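PDB 6G9C: immunomodulatory active chitinase from Trichuris suis, which probably binds and hydrolyses chitin as a family 18 glycosidase and has immunomodulatory properties in inflammatory lung disease. Local coordinates for residues M94-L107 against V137-D149. Sequence-based numbering, arbitrary orientation.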
ATOM      1  N   MET A  94      -5.555  -4.883  -2.096  1.00 33.72           N
ATOM      2  CA  MET A  94      -4.280  -4.268  -1.726  1.00 35.97           C
ATOM      3  C   MET A  94      -4.251  -3.856  -0.254  1.00 41.50           C
ATOM      4  O   MET A  94      -3.182  -3.866   0.368  1.00 38.36           O
ATOM      5  CB  MET A  94      -3.992  -3.042  -2.604  1.00 34.86           C
ATOM      6  CG  MET A  94      -3.893  -3.329  -4.079  1.00 36.39           C
ATOM      7  SD  MET A  94      -2.863  -4.758  -4.455  1.00 39.37           S
ATOM      8  CE  MET A  94      -3.083  -4.804  -6.239  1.00 36.27           C
ATOM      9  N   LYS A  95      -5.406  -3.471   0.303  1.00 38.92           N
ATOM     10  CA  LYS A  95      -5.506  -3.094   1.714  1.00 42.27           C
ATOM     11  C   LYS A  95      -4.976  -4.181   2.641  1.00 45.86           C
ATOM     12  O   LYS A  95      -4.484  -3.885   3.738  1.00 43.51           O
ATOM     13  CB  LYS A  95      -6.968  -2.826   2.087  1.00 49.39           C
ATOM     14  CG  LYS A  95      -7.539  -1.462   1.766  1.00 58.71           C
ATOM     15  CD  LYS A  95      -8.904  -1.331   2.460  1.00 65.27           C
ATOM     16  CE  LYS A  95      -9.607  -0.017   2.156  1.00 73.54           C
ATOM     17  NZ  LYS A  95     -10.735   0.229   3.114  1.00 73.05           N
ATOM     18  N   GLN A  96      -5.121  -5.447   2.246  1.00 42.29           N
ATOM     19  CA  GLN A  96      -4.701  -6.555   3.095  1.00 39.59           C
ATOM     20  C   GLN A  96      -3.205  -6.550   3.366  1.00 40.33           C
ATOM     21  O   GLN A  96      -2.755  -7.221   4.299  1.00 45.76           O
ATOM     22  CB  GLN A  96      -5.112  -7.876   2.447  1.00 37.03           C
ATOM     23  CG  GLN A  96      -6.605  -7.970   2.261  1.00 35.81           C
ATOM     24  CD  GLN A  96      -7.336  -7.738   3.548  1.00 48.17           C
ATOM     25  OE1 GLN A  96      -8.182  -6.843   3.643  1.00 55.36           O
ATOM     26  NE2 GLN A  96      -7.003  -8.531   4.566  1.00 41.02           N
ATOM     27  N   LYS A  97      -2.426  -5.810   2.578  1.00 35.30           N
ATOM     28  CA  LYS A  97      -1.004  -5.684   2.864  1.00 39.94           C
ATOM     29  C   LYS A  97      -0.744  -5.001   4.198  1.00 40.61           C
ATOM     30  O   LYS A  97       0.358  -5.132   4.740  1.00 41.42           O
ATOM     31  CB  LYS A  97      -0.310  -4.909   1.744  1.00 40.55           C
ATOM     32  CG  LYS A  97      -0.371  -5.605   0.393  1.00 34.78           C
ATOM     33  CD  LYS A  97       0.467  -4.846  -0.645  1.00 38.52           C
ATOM     34  CE  LYS A  97       0.540  -5.603  -1.960  1.00 33.19           C
ATOM     35  NZ  LYS A  97       1.438  -4.878  -2.956  1.00 31.98           N
ATOM     36  N   SER A  98      -1.725  -4.260   4.725  1.00 44.13           N
ATOM     37  CA  SER A  98      -1.556  -3.580   6.007  1.00 53.32           C
ATOM     38  C   SER A  98      -1.378  -4.570   7.153  1.00 53.80           C
ATOM     39  O   SER A  98      -0.572  -4.340   8.061  1.00 56.00           O
ATOM     40  CB  SER A  98      -2.754  -2.673   6.274  1.00 58.49           C
ATOM     41  OG  SER A  98      -2.833  -1.676   5.271  1.00 62.93           O
ATOM     42  N   SER A  99      -2.119  -5.672   7.140  1.00 48.67           N
ATOM     43  CA  SER A  99      -1.951  -6.684   8.175  1.00 53.49           C
ATOM     44  C   SER A  99      -0.998  -7.799   7.764  1.00 49.59           C
ATOM     45  O   SER A  99      -0.693  -8.665   8.587  1.00 47.02           O
ATOM     46  CB  SER A  99      -3.310  -7.269   8.572  1.00 58.00           C
ATOM     47  OG  SER A  99      -4.185  -7.332   7.463  1.00 66.67           O
ATOM     48  N   GLN A 100      -0.502  -7.782   6.526  1.00 42.33           N
ATOM     49  CA  GLN A 100       0.451  -8.786   6.053  1.00 39.65           C
ATOM     50  C   GLN A 100       1.412  -8.116   5.082  1.00 40.71           C
ATOM     51  O   GLN A 100       1.217  -8.151   3.857  1.00 38.44           O
ATOM     52  CB  GLN A 100      -0.260  -9.966   5.391  1.00 36.75           C
ATOM     53  CG  GLN A 100       0.648 -11.162   5.114  1.00 37.33           C
ATOM     54  CD  GLN A 100       0.058 -12.125   4.114  1.00 36.01           C
ATOM     55  OE1 GLN A 100      -1.150 -12.344   4.090  1.00 35.63           O
ATOM     56  NE2 GLN A 100       0.909 -12.700   3.264  1.00 33.82           N
ATOM     57  N   PRO A 101       2.486  -7.506   5.597  1.00 45.32           N
ATOM     58  CA  PRO A 101       3.352  -6.676   4.741  1.00 47.83           C
ATOM     59  C   PRO A 101       4.017  -7.431   3.598  1.00 44.45           C
ATOM     60  O   PRO A 101       4.295  -6.819   2.561  1.00 43.87           O
ATOM     61  CB  PRO A 101       4.391  -6.120   5.731  1.00 45.76           C
ATOM     62  CG  PRO A 101       3.752  -6.250   7.079  1.00 48.46           C
ATOM     63  CD  PRO A 101       2.875  -7.451   7.019  1.00 51.22           C
ATOM     64  N   ASP A 102       4.256  -8.738   3.732  1.00 43.76           N
ATOM     65  CA  ASP A 102       4.913  -9.503   2.674  1.00 49.63           C
ATOM     66  C   ASP A 102       3.957  -9.967   1.578  1.00 42.30           C
ATOM     67  O   ASP A 102       4.410 -10.592   0.617  1.00 38.72           O
ATOM     68  CB  ASP A 102       5.633 -10.721   3.266  1.00 59.65           C
ATOM     69  CG  ASP A 102       4.675 -11.854   3.640  1.00 69.44           C
ATOM     70  OD1 ASP A 102       3.527 -11.567   4.030  1.00 72.30           O
ATOM     71  OD2 ASP A 102       5.073 -13.035   3.550  1.00 72.63           O
ATOM     72  N   LEU A 103       2.658  -9.700   1.704  1.00 36.58           N
ATOM     73  CA  LEU A 103       1.690 -10.142   0.703  1.00 33.70           C
ATOM     74  C   LEU A 103       2.023  -9.578  -0.674  1.00 32.91           C
ATOM     75  O   LEU A 103       2.325  -8.394  -0.811  1.00 35.57           O
ATOM     76  CB  LEU A 103       0.286  -9.699   1.126  1.00 37.13           C
ATOM     77  CG  LEU A 103      -0.881 -10.090   0.219  1.00 38.44           C
ATOM     78  CD1 LEU A 103      -0.978 -11.603   0.128  1.00 34.73           C
ATOM     79  CD2 LEU A 103      -2.185  -9.489   0.752  1.00 37.04           C
ATOM     80  N   LYS A 104       1.989 -10.435  -1.693  1.00 30.44           N
ATOM     81  CA  LYS A 104       2.108 -10.022  -3.087  1.00 31.02           C
ATOM     82  C   LYS A 104       0.788 -10.298  -3.795  1.00 32.98           C
ATOM     83  O   LYS A 104       0.195 -11.361  -3.610  1.00 35.06           O
ATOM     84  CB  LYS A 104       3.239 -10.773  -3.797  1.00 33.27           C
ATOM     85  CG  LYS A 104       4.603 -10.684  -3.125  1.00 41.18           C
ATOM     86  CD  LYS A 104       5.033  -9.252  -2.978  1.00 47.88           C
ATOM     87  CE  LYS A 104       6.476  -9.148  -2.504  1.00 59.22           C
ATOM     88  NZ  LYS A 104       6.655  -8.000  -1.566  1.00 69.09           N
ATOM     89  N   VAL A 105       0.339  -9.358  -4.624  1.00 27.70           N
ATOM     90  CA  VAL A 105      -0.928  -9.493  -5.339  1.00 26.15           C
ATOM     91  C   VAL A 105      -0.642  -9.412  -6.832  1.00 27.29           C
ATOM     92  O   VAL A 105      -0.142  -8.387  -7.318  1.00 27.61           O
ATOM     93  CB  VAL A 105      -1.937  -8.410  -4.925  1.00 31.02           C
ATOM     94  CG1 VAL A 105      -3.272  -8.633  -5.625  1.00 30.45           C
ATOM     95  CG2 VAL A 105      -2.126  -8.393  -3.410  1.00 30.01           C
ATOM     96  N   LEU A 106      -0.987 -10.474  -7.560  1.00 24.60           N
ATOM     97  CA  LEU A 106      -0.764 -10.563  -8.997  1.00 25.12           C
ATOM     98  C   LEU A 106      -2.105 -10.519  -9.712  1.00 31.96           C
ATOM     99  O   LEU A 106      -3.123 -10.972  -9.180  1.00 29.71           O
ATOM    100  CB  LEU A 106      -0.026 -11.856  -9.372  1.00 25.87           C
ATOM    101  CG  LEU A 106       1.431 -12.032  -8.922  1.00 27.26           C
ATOM    102  CD1 LEU A 106       1.506 -12.551  -7.481  1.00 31.44           C
ATOM    103  CD2 LEU A 106       2.152 -12.979  -9.873  1.00 27.64           C
ATOM    104  N   LEU A 107      -2.112  -9.954 -10.910  1.00 24.16           N
ATOM    105  CA  LEU A 107      -3.310  -9.903 -11.736  1.00 25.65           C
ATOM    106  C   LEU A 107      -3.304 -11.075 -12.705  1.00 34.83           C
ATOM    107  O   LEU A 107      -2.331 -11.265 -13.441  1.00 28.85           O
ATOM    108  CB  LEU A 107      -3.371  -8.584 -12.514  1.00 26.24           C
ATOM    109  CG  LEU A 107      -4.606  -8.367 -13.397  1.00 24.93           C
ATOM    110  CD1 LEU A 107      -5.898  -8.390 -12.530  1.00 27.03           C
ATOM    111  CD2 LEU A 107      -4.472  -7.053 -14.161  1.00 27.05           C
ATOM    112  N   VAL A 137       1.470  -3.627 -18.924  1.00 33.89           N
ATOM    113  CA  VAL A 137       2.423  -3.022 -17.995  1.00 37.36           C
ATOM    114  C   VAL A 137       1.848  -1.746 -17.402  1.00 38.35           C
ATOM    115  O   VAL A 137       1.954  -1.501 -16.186  1.00 36.49           O
ATOM    116  CB  VAL A 137       3.770  -2.775 -18.696  1.00 47.75           C
ATOM    117  CG1 VAL A 137       4.501  -1.630 -18.041  1.00 57.98           C
ATOM    118  CG2 VAL A 137       4.607  -4.029 -18.643  1.00 44.44           C
ATOM    119  N   SER A 138       1.186  -0.942 -18.237  1.00 33.53           N
ATOM    120  CA  SER A 138       0.531   0.263 -17.741  1.00 35.43           C
ATOM    121  C   SER A 138      -0.565  -0.083 -16.739  1.00 38.01           C
ATOM    122  O   SER A 138      -0.654   0.528 -15.668  1.00 38.20           O
ATOM    123  CB  SER A 138      -0.036   1.072 -18.908  1.00 36.20           C
ATOM    124  OG  SER A 138       0.999   1.474 -19.790  1.00 45.10           O
ATOM    125  N   PHE A 139      -1.401  -1.073 -17.066  1.00 35.72           N
ATOM    126  CA  PHE A 139      -2.504  -1.442 -16.183  1.00 37.37           C
ATOM    127  C   PHE A 139      -1.990  -1.965 -14.851  1.00 31.99           C
ATOM    128  O   PHE A 139      -2.550  -1.647 -13.795  1.00 36.32           O
ATOM    129  CB  PHE A 139      -3.391  -2.493 -16.859  1.00 30.50           C
ATOM    130  CG  PHE A 139      -4.725  -2.689 -16.191  1.00 32.84           C
ATOM    131  CD1 PHE A 139      -5.786  -1.843 -16.468  1.00 39.49           C
ATOM    132  CD2 PHE A 139      -4.918  -3.731 -15.287  1.00 34.50           C
ATOM    133  CE1 PHE A 139      -7.028  -2.031 -15.854  1.00 37.94           C
ATOM    134  CE2 PHE A 139      -6.155  -3.925 -14.663  1.00 35.31           C
ATOM    135  CZ  PHE A 139      -7.209  -3.077 -14.944  1.00 36.79           C
ATOM    136  N   LEU A 140      -0.924  -2.770 -14.885  1.00 32.12           N
ATOM    137  CA  LEU A 140      -0.361  -3.326 -13.659  1.00 33.49           C
ATOM    138  C   LEU A 140       0.153  -2.223 -12.746  1.00 39.64           C
ATOM    139  O   LEU A 140      -0.170  -2.192 -11.551  1.00 33.57           O
ATOM    140  CB  LEU A 140       0.762  -4.311 -13.993  1.00 31.54           C
ATOM    141  CG  LEU A 140       0.352  -5.647 -14.635  1.00 32.28           C
ATOM    142  CD1 LEU A 140       1.585  -6.405 -15.128  1.00 28.19           C
ATOM    143  CD2 LEU A 140      -0.512  -6.511 -13.689  1.00 32.87           C
ATOM    144  N   GLN A 141       0.954  -1.300 -13.294  1.00 36.44           N
ATOM    145  CA  GLN A 141       1.555  -0.265 -12.458  1.00 42.94           C
ATOM    146  C   GLN A 141       0.521   0.758 -12.005  1.00 41.53           C
ATOM    147  O   GLN A 141       0.588   1.243 -10.869  1.00 39.27           O
ATOM    148  CB  GLN A 141       2.715   0.427 -13.187  1.00 48.32           C
ATOM    149  CG  GLN A 141       3.943  -0.467 -13.382  1.00 58.16           C
ATOM    150  CD  GLN A 141       5.268   0.239 -13.057  1.00 69.72           C
ATOM    151  OE1 GLN A 141       5.499   1.375 -13.468  1.00 73.69           O
ATOM    152  NE2 GLN A 141       6.146  -0.451 -12.331  1.00 66.06           N
ATOM    153  N   GLN A 142      -0.447   1.098 -12.868  1.00 36.10           N
ATOM    154  CA  GLN A 142      -1.483   2.045 -12.465  1.00 38.08           C
ATOM    155  C   GLN A 142      -2.271   1.522 -11.270  1.00 38.56           C
ATOM    156  O   GLN A 142      -2.732   2.309 -10.439  1.00 39.60           O
ATOM    157  CB  GLN A 142      -2.440   2.336 -13.624  1.00 41.31           C
ATOM    158  CG  GLN A 142      -1.849   3.199 -14.753  1.00 46.98           C
ATOM    159  CD  GLN A 142      -2.639   3.114 -16.066  1.00 48.79           C
ATOM    160  OE1 GLN A 142      -3.522   2.266 -16.235  1.00 45.92           O
ATOM    161  NE2 GLN A 142      -2.305   3.992 -17.006  1.00 53.15           N
ATOM    162  N   ASN A 143      -2.414   0.204 -11.152  1.00 32.52           N
ATOM    163  CA  ASN A 143      -3.281  -0.384 -10.146  1.00 34.32           C
ATOM    164  C   ASN A 143      -2.503  -1.081  -9.039  1.00 35.75           C
ATOM    165  O   ASN A 143      -3.107  -1.778  -8.202  1.00 34.74           O
ATOM    166  CB  ASN A 143      -4.282  -1.324 -10.824  1.00 34.18           C
ATOM    167  CG  ASN A 143      -5.304  -0.555 -11.658  1.00 39.75           C
ATOM    168  OD1 ASN A 143      -6.181   0.115 -11.114  1.00 37.37           O
ATOM    169  ND2 ASN A 143      -5.168  -0.615 -12.979  1.00 39.79           N
ATOM    170  N   LYS A 144      -1.181  -0.871  -8.994  1.00 33.25           N
ATOM    171  CA  LYS A 144      -0.326  -1.245  -7.866  1.00 37.68           C
ATOM    172  C   LYS A 144      -0.156  -2.753  -7.736  1.00 37.07           C
ATOM    173  O   LYS A 144       0.077  -3.255  -6.636  1.00 34.04           O
ATOM    174  CB  LYS A 144      -0.858  -0.668  -6.542  1.00 35.87           C
ATOM    175  CG  LYS A 144      -1.166   0.821  -6.580  1.00 44.02           C
ATOM    176  CD  LYS A 144       0.074   1.633  -6.854  1.00 49.36           C
ATOM    177  CE  LYS A 144       0.072   2.913  -6.026  1.00 59.44           C
ATOM    178  NZ  LYS A 144      -1.152   3.727  -6.249  1.00 61.78           N
ATOM    179  N   PHE A 145      -0.273  -3.494  -8.836  1.00 32.16           N
ATOM    180  CA  PHE A 145      -0.042  -4.929  -8.780  1.00 28.36           C
ATOM    181  C   PHE A 145       1.447  -5.241  -8.644  1.00 26.70           C
ATOM    182  O   PHE A 145       2.320  -4.463  -9.052  1.00 28.87           O
ATOM    183  CB  PHE A 145      -0.623  -5.625 -10.020  1.00 29.69           C
ATOM    184  CG  PHE A 145      -2.120  -5.782  -9.963  1.00 28.45           C
ATOM    185  CD1 PHE A 145      -2.690  -6.830  -9.255  1.00 27.30           C
ATOM    186  CD2 PHE A 145      -2.949  -4.862 -10.580  1.00 30.45           C
ATOM    187  CE1 PHE A 145      -4.070  -6.969  -9.168  1.00 28.45           C
ATOM    188  CE2 PHE A 145      -4.336  -5.000 -10.509  1.00 31.53           C
ATOM    189  CZ  PHE A 145      -4.893  -6.049  -9.797  1.00 30.53           C
ATOM    190  N   ASP A 146       1.726  -6.391  -8.038  1.00 25.34           N
ATOM    191  CA  ASP A 146       3.077  -6.904  -7.862  1.00 30.30           C
ATOM    192  C   ASP A 146       3.511  -7.835  -8.986  1.00 30.65           C
ATOM    193  O   ASP A 146       4.677  -8.240  -9.018  1.00 27.48           O
ATOM    194  CB  ASP A 146       3.167  -7.659  -6.534  1.00 27.99           C
ATOM    195  CG  ASP A 146       2.939  -6.752  -5.349  1.00 33.76           C
ATOM    196  OD1 ASP A 146       3.710  -5.778  -5.197  1.00 32.66           O
ATOM    197  OD2 ASP A 146       1.956  -6.976  -4.603  1.00 32.47           O
ATOM    198  N   GLY A 147       2.605  -8.215  -9.876  1.00 27.83           N
ATOM    199  CA  GLY A 147       2.968  -9.203 -10.873  1.00 27.44           C
ATOM    200  C   GLY A 147       1.791  -9.561 -11.747  1.00 27.97           C
ATOM    201  O   GLY A 147       0.681  -9.044 -11.584  1.00 26.04           O
ATOM    202  N   PHE A 148       2.067 -10.465 -12.692  1.00 26.73           N
ATOM    203  CA  PHE A 148       1.132 -10.883 -13.723  1.00 25.94           C
ATOM    204  C   PHE A 148       1.090 -12.402 -13.770  1.00 27.42           C
ATOM    205  O   PHE A 148       2.135 -13.057 -13.706  1.00 25.31           O
ATOM    206  CB  PHE A 148       1.555 -10.338 -15.097  1.00 26.08           C
ATOM    207  CG  PHE A 148       0.687 -10.818 -16.225  1.00 29.01           C
ATOM    208  CD1 PHE A 148      -0.676 -10.603 -16.196  1.00 25.53           C
ATOM    209  CD2 PHE A 148       1.241 -11.476 -17.317  1.00 32.06           C
ATOM    210  CE1 PHE A 148      -1.492 -11.035 -17.244  1.00 28.04           C
ATOM    211  CE2 PHE A 148       0.440 -11.915 -18.371  1.00 32.08           C
ATOM    212  CZ  PHE A 148      -0.933 -11.693 -18.332  1.00 30.67           C
ATOM    213  N   ASP A 149      -0.118 -12.956 -13.886  1.00 23.20           N
ATOM    214  CA  ASP A 149      -0.341 -14.400 -13.952  1.00 22.17           C
ATOM    215  C   ASP A 149      -1.106 -14.711 -15.238  1.00 26.17           C
ATOM    216  O   ASP A 149      -2.268 -14.307 -15.393  1.00 27.38           O
ATOM    217  CB  ASP A 149      -1.100 -14.874 -12.701  1.00 23.19           C
ATOM    218  CG  ASP A 149      -1.464 -16.339 -12.760  1.00 29.64           C
ATOM    219  OD1 ASP A 149      -0.539 -17.176 -12.880  1.00 26.35           O
ATOM    220  OD2 ASP A 149      -2.671 -16.652 -12.668  1.00 30.42           O
TER
HETATM  221  O   HOH W   1       0.046  -2.795  -3.953  1.00 38.87           O
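Leu107 and Phe148 pair in parallel where the short segments 104-107 and 147-149 approach to 4.4 Å between axes, with N-to-C directions 49° apart. Leu107 N donates to Gly147 O (3.0 Å) and Leu107 O accepts from Asp149 N. Just before strand 147-149, Asp146 N bonds to Val105 O (2.8 Å). Glycine suits position 147: it has no side chain, and Leu106 lies close against its backbone (Leu106 CG to Gly147 CA 3.8 Å). Asp146 works with both carboxylate lone pairs of OD2: the anti one takes Val105 N (2.9 Å, 167° at the hydrogen), the syn one the salt bridge from Lys97 NZ (2.7 Å). Lysine fits because its chain, extended beyond CG, lets NZ reach Asp146 OD2, and a water bridges Lys97 NZ and Lys144 O. The flat Phe145 ring is clamped by two CH-pi contacts, Leu107 CB over the centre of one face and Met94 CE over the opposite face, offset toward the rim, the flexible thioether of Met94 bent at chi2. With Leu107 CG anti to the backbone N (chi1 -178°), Leu107 CD2 meets Phe139 CD2 at the ring edge (3.5 Å). A Schellman motif at Lys144, with positive phi, ends helix 126-142. In this TIM barrel, strand 104-110 lies between 64-72 and 147-151, while Tyr90 of helix 85-94 meets Phe145 edge-to-face.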